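Side-chain contacts in EscN (Escherichia coli O127:H6, PDB 2OBL), which belongs to the ATP synthase alpha/beta family of P-loop proteins and probably serves a type III secretion system: residues A282-K285 with K286-T290; K337-E340 with S341-V345. The protein carries 1 engineered substitution. All coordinates share one frame; numbering follows the deposited sequence.

Interaction 1 of 2, residues A282-K285 with K286-T290; sequences AECK and KLIAT
Glu283 and Leu287 lie side by side, one turn apart on helix 275-290, with Glu283 CG 4.0 Å from Leu287 CD1. With CG anti to its amide nitrogen (chi1 170°), the glutamate sets this methylene beside the leucine, and the extended chain beyond it carries the carboxylate onward. OE2 forms a salt bridge with Lys313 of helix 309-316 and OE1 another with Arg279, one turn back along the same helix, and both oxygens are thereby satisfied. In the next pair along the helix, Cys284 SG touches Ile288 CD1 at 4.1 Å. Ile321 of helix 318-325 and Leu65 of helix 60-65 pack on both of these residues, which places the contact in the helical C-terminal region of the EscN family.

Beneath the side chains the carbonyls are used in regular alpha-helical order. Leu287 N donates to Glu283 O at 2.8 Å, and Ile288 N to Cys284 O at 2.9 Å with a nearly straight N-H...O angle of 168°. Ala282 O and Lys285 O accept from the amides of Lys286 and Ala289. The aliphatic chain of Lys286 passes over the first of these oxygens, CD lying 3.4 Å from Ala282 O.

At the last turn Lys286 O accepts twice from Thr290. Its amide nitrogen and its hydroxyl, OG1 at 3.0 Å, approach from opposite faces of the carbonyl plane; a chi1 of 61° turns the hydroxyl back along the helix. The threonine thus ties its side chain to its own helix, while the carboxylate of Glu283, paired with Lys313, probably adds an electrostatic tie between this helix and 309-316.

Interaction 2 of 2, residues K337-E340 with S341-V345; sequences KTIE and SLFKV
The Phe343 ring meets the preceding turn of alpha-helix 335-345 along one edge, where Ile339 O lies near the ring plane, 3.1 Å from CD2. Beside this oxygen the ring runs alongside the Ile339 side chain, and CE2 packs on the CG2 methyl at 3.6 Å. That branch is anti to the isoleucine nitrogen, whereas the phenylalanine has CG anti to its carbonyl carbon (chi1 -80°), which swings the ring back toward residue 339. The same carbonyl also accepts the amide of Phe343 at 3.2 Å, so polar and aromatic contacts meet at one oxygen.

The i to i+4 ladder continues on both sides: Leu342 N donates to Thr338 O, and Lys344 N makes a weak bond to Glu340 O. Thr338 OG1 is hydrogen-bonded to Ser334 O and Ser333 OG, at the N-terminal end of the helix, while Leu342 touches His277 and Ala280 of helix 275-290. Glu340 and Lys344 carry opposite charges one turn apart, but Glu340 OE1 and Lys344 NZ remain 5.6 Å from each other. Lys337 O takes two bonds from Ser341, N at 2.9 Å and OG at 3.0 Å, arriving from opposite faces of the carbonyl plane.

From the N terminus, the chain runs through the strands and helices of the mixed sheet, then enters helix 275-290, whose second half holds interaction 1. It then runs through helices 295-298, 309-316 and 318-325 to interaction 2 in the last helix, 335-345. Each contact links consecutive turns of one helix and closes no loop; the two follow in series, neither nested nor crossed. Their centres are 14 Å apart, yet they touch: Cys284 CB packs on Leu342 CD1 at 3.9 Å, and Cys284 SG on Val345 CG2. Helices 60-65 and 318-325 contact both, joining the two helices in the helical C-terminal part.

Interaction 1 of 2, residues A282-K285 with K286-T290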
loop_
_atom_site.group_PDB
_atom_site.type_symbol
_atom_site.label_atom_id
_atom_site.label_comp_id
_atom_site.label_asym_id
_atom_site.label_seq_id
_atom_site.Cartn_x
_atom_site.Cartn_y
_atom_site.Cartn_z
ATOM N N ALA A 282 11.324 17.827 4.563
ATOM C CA ALA A 282 11.688 17.840 5.977
ATOM C C ALA A 282 11.105 19.064 6.674
ATOM O O ALA A 282 10.612 18.972 7.797
ATOM C CB ALA A 282 13.202 17.803 6.143
ATOM N N GLU A 283 11.169 20.210 6.003
ATOM C CA GLU A 283 10.582 21.423 6.541
ATOM C C GLU A 283 9.059 21.294 6.628
ATOM O O GLU A 283 8.468 21.663 7.639
ATOM C CB GLU A 283 10.978 22.655 5.712
ATOM C CG GLU A 283 10.194 23.897 6.110
ATOM C CD GLU A 283 10.879 25.192 5.752
ATOM O OE1 GLU A 283 11.633 25.228 4.751
ATOM O OE2 GLU A 283 10.656 26.190 6.476
ATOM N N CYS A 284 8.427 20.758 5.580
ATOM C CA CYS A 284 6.977 20.590 5.585
ATOM C C CYS A 284 6.556 19.718 6.761
ATOM O O CYS A 284 5.584 20.025 7.455
ATOM C CB CYS A 284 6.462 19.990 4.266
ATOM S SG CYS A 284 4.653 20.049 4.110
ATOM N N LYS A 285 7.292 18.633 6.992
ATOM C CA LYS A 285 6.987 17.738 8.109
ATOM C C LYS A 285 7.097 18.462 9.451
ATOM O O LYS A 285 6.244 18.308 10.331
ATOM C CB LYS A 285 7.914 16.528 8.092
ATOM C CG LYS A 285 7.522 15.463 7.074
ATOM C CD LYS A 285 8.547 14.359 7.047
ATOM C CE LYS A 285 8.980 14.089 5.631
ATOM N NZ LYS A 285 10.223 13.262 5.576
ATOM N N LYS A 286 8.147 19.260 9.599
ATOM C CA LYS A 286 8.352 20.017 10.828
ATOM C C LYS A 286 7.231 21.029 11.005
ATOM O O LYS A 286 6.720 21.215 12.114
ATOM C CB LYS A 286 9.720 20.696 10.821
ATOM C CG LYS A 286 10.861 19.750 11.186
ATOM C CD LYS A 286 12.188 20.174 10.562
ATOM C CE LYS A 286 13.275 19.123 10.800
ATOM N NZ LYS A 286 14.615 19.545 10.280
ATOM N N LEU A 287 6.826 21.658 9.908
ATOM C CA LEU A 287 5.746 22.632 9.968
ATOM C C LEU A 287 4.440 21.972 10.394
ATOM O O LEU A 287 3.725 22.498 11.248
ATOM C CB LEU A 287 5.587 23.374 8.640
ATOM C CG LEU A 287 6.712 24.365 8.303
ATOM C CD1 LEU A 287 6.439 25.027 6.973
ATOM C CD2 LEU A 287 6.882 25.416 9.392
ATOM N N ILE A 288 4.141 20.821 9.797
ATOM C CA ILE A 288 2.972 20.028 10.184
ATOM C C ILE A 288 3.001 19.671 11.670
ATOM O O ILE A 288 1.985 19.777 12.357
ATOM C CB ILE A 288 2.867 18.733 9.355
ATOM C CG1 ILE A 288 2.507 19.055 7.905
ATOM C CG2 ILE A 288 1.833 17.780 9.960
ATOM C CD1 ILE A 288 2.590 17.851 6.960
ATOM N N ALA A 289 4.163 19.251 12.160
ATOM C CA ALA A 289 4.299 18.834 13.557
ATOM C C ALA A 289 4.164 20.000 14.537
ATOM O O ALA A 289 3.640 19.835 15.638
ATOM C CB ALA A 289 5.625 18.116 13.774
ATOM N N THR A 290 4.633 21.177 14.136
ATOM C CA THR A 290 4.683 22.319 15.049
ATOM C C THR A 290 3.400 23.153 15.069
ATOM O O THR A 290 3.222 23.994 15.950
ATOM C CB THR A 290 5.909 23.234 14.773
ATOM O OG1 THR A 290 5.834 23.770 13.446
ATOM C CG2 THR A 290 7.212 22.453 14.926
#

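Interaction 2 of 2, residues K337-E340 with S341-V345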
loop_
_atom_site.group_PDB
_atom_site.type_symbol
_atom_site.label_atom_id
_atom_site.label_comp_id
_atom_site.label_asym_id
_atom_site.label_seq_id
_atom_site.Cartn_x
_atom_site.Cartn_y
_atom_site.Cartn_z
ATOM N N LYS A 337 4.031 18.494 -10.736
ATOM C CA LYS A 337 3.187 19.437 -10.014
ATOM C C LYS A 337 3.300 19.285 -8.503
ATOM O O LYS A 337 3.290 20.277 -7.772
ATOM C CB LYS A 337 1.724 19.297 -10.430
ATOM C CG LYS A 337 0.787 20.202 -9.641
ATOM C CD LYS A 337 -0.462 20.560 -10.434
ATOM C CE LYS A 337 -1.449 19.404 -10.465
ATOM N NZ LYS A 337 -2.614 19.734 -11.333
ATOM N N THR A 338 3.373 18.036 -8.040
ATOM C CA THR A 338 3.489 17.755 -6.611
ATOM C C THR A 338 4.735 18.395 -6.019
ATOM O O THR A 338 4.678 19.042 -4.972
ATOM C CB THR A 338 3.504 16.237 -6.348
ATOM O OG1 THR A 338 2.205 15.714 -6.630
ATOM C CG2 THR A 338 3.854 15.926 -4.883
ATOM N N ILE A 339 5.862 18.220 -6.699
ATOM C CA ILE A 339 7.102 18.805 -6.223
ATOM C C ILE A 339 7.040 20.341 -6.260
ATOM O O ILE A 339 7.449 21.005 -5.310
ATOM C CB ILE A 339 8.327 18.247 -6.989
ATOM C CG1 ILE A 339 8.369 16.718 -6.843
ATOM C CG2 ILE A 339 9.624 18.885 -6.472
ATOM C CD1 ILE A 339 9.488 16.029 -7.625
ATOM N N GLU A 340 6.508 20.912 -7.335
ATOM C CA GLU A 340 6.392 22.370 -7.399
ATOM C C GLU A 340 5.516 22.893 -6.256
ATOM O O GLU A 340 5.805 23.928 -5.647
ATOM C CB GLU A 340 5.856 22.819 -8.765
ATOM C CG GLU A 340 6.851 22.582 -9.904
ATOM C CD GLU A 340 6.390 23.143 -11.239
ATOM O OE1 GLU A 340 5.266 23.688 -11.311
ATOM O OE2 GLU A 340 7.159 23.045 -12.219
ATOM N N SER A 341 4.443 22.164 -5.962
ATOM C CA SER A 341 3.514 22.560 -4.910
ATOM C C SER A 341 4.144 22.461 -3.521
ATOM O O SER A 341 3.892 23.299 -2.658
ATOM C CB SER A 341 2.229 21.722 -4.981
ATOM O OG SER A 341 1.519 22.024 -6.179
ATOM N N LEU A 342 4.956 21.430 -3.308
ATOM C CA LEU A 342 5.674 21.258 -2.044
ATOM C C LEU A 342 6.575 22.455 -1.728
ATOM O O LEU A 342 6.572 22.979 -0.611
ATOM C CB LEU A 342 6.515 19.983 -2.079
ATOM C CG LEU A 342 7.450 19.737 -0.891
ATOM C CD1 LEU A 342 6.658 19.593 0.412
ATOM C CD2 LEU A 342 8.274 18.490 -1.142
ATOM N N PHE A 343 7.352 22.883 -2.713
ATOM C CA PHE A 343 8.233 24.030 -2.512
ATOM C C PHE A 343 7.440 25.277 -2.121
ATOM O O PHE A 343 7.866 26.052 -1.260
ATOM C CB PHE A 343 9.089 24.278 -3.747
ATOM C CG PHE A 343 10.272 23.364 -3.845
ATOM C CD1 PHE A 343 11.547 23.834 -3.604
ATOM C CD2 PHE A 343 10.110 22.033 -4.173
ATOM C CE1 PHE A 343 12.642 22.985 -3.704
ATOM C CE2 PHE A 343 11.200 21.186 -4.264
ATOM C CZ PHE A 343 12.456 21.664 -4.031
ATOM N N LYS A 344 6.277 25.444 -2.738
ATOM C CA LYS A 344 5.387 26.556 -2.427
ATOM C C LYS A 344 4.879 26.554 -0.974
ATOM O O LYS A 344 4.761 27.613 -0.357
ATOM C CB LYS A 344 4.205 26.598 -3.405
ATOM C CG LYS A 344 4.577 26.976 -4.848
ATOM C CD LYS A 344 5.494 28.186 -4.917
ATOM C CE LYS A 344 5.774 28.589 -6.370
ATOM N NZ LYS A 344 6.100 27.377 -7.173
ATOM N N VAL A 345 4.591 25.379 -0.422
ATOM C CA VAL A 345 4.041 25.304 0.942
ATOM C C VAL A 345 5.080 25.541 2.048
ATOM O O VAL A 345 4.721 25.841 3.184
ATOM C CB VAL A 345 3.252 23.984 1.221
ATOM C CG1 VAL A 345 2.203 23.733 0.149
ATOM C CG2 VAL A 345 4.195 22.793 1.351
#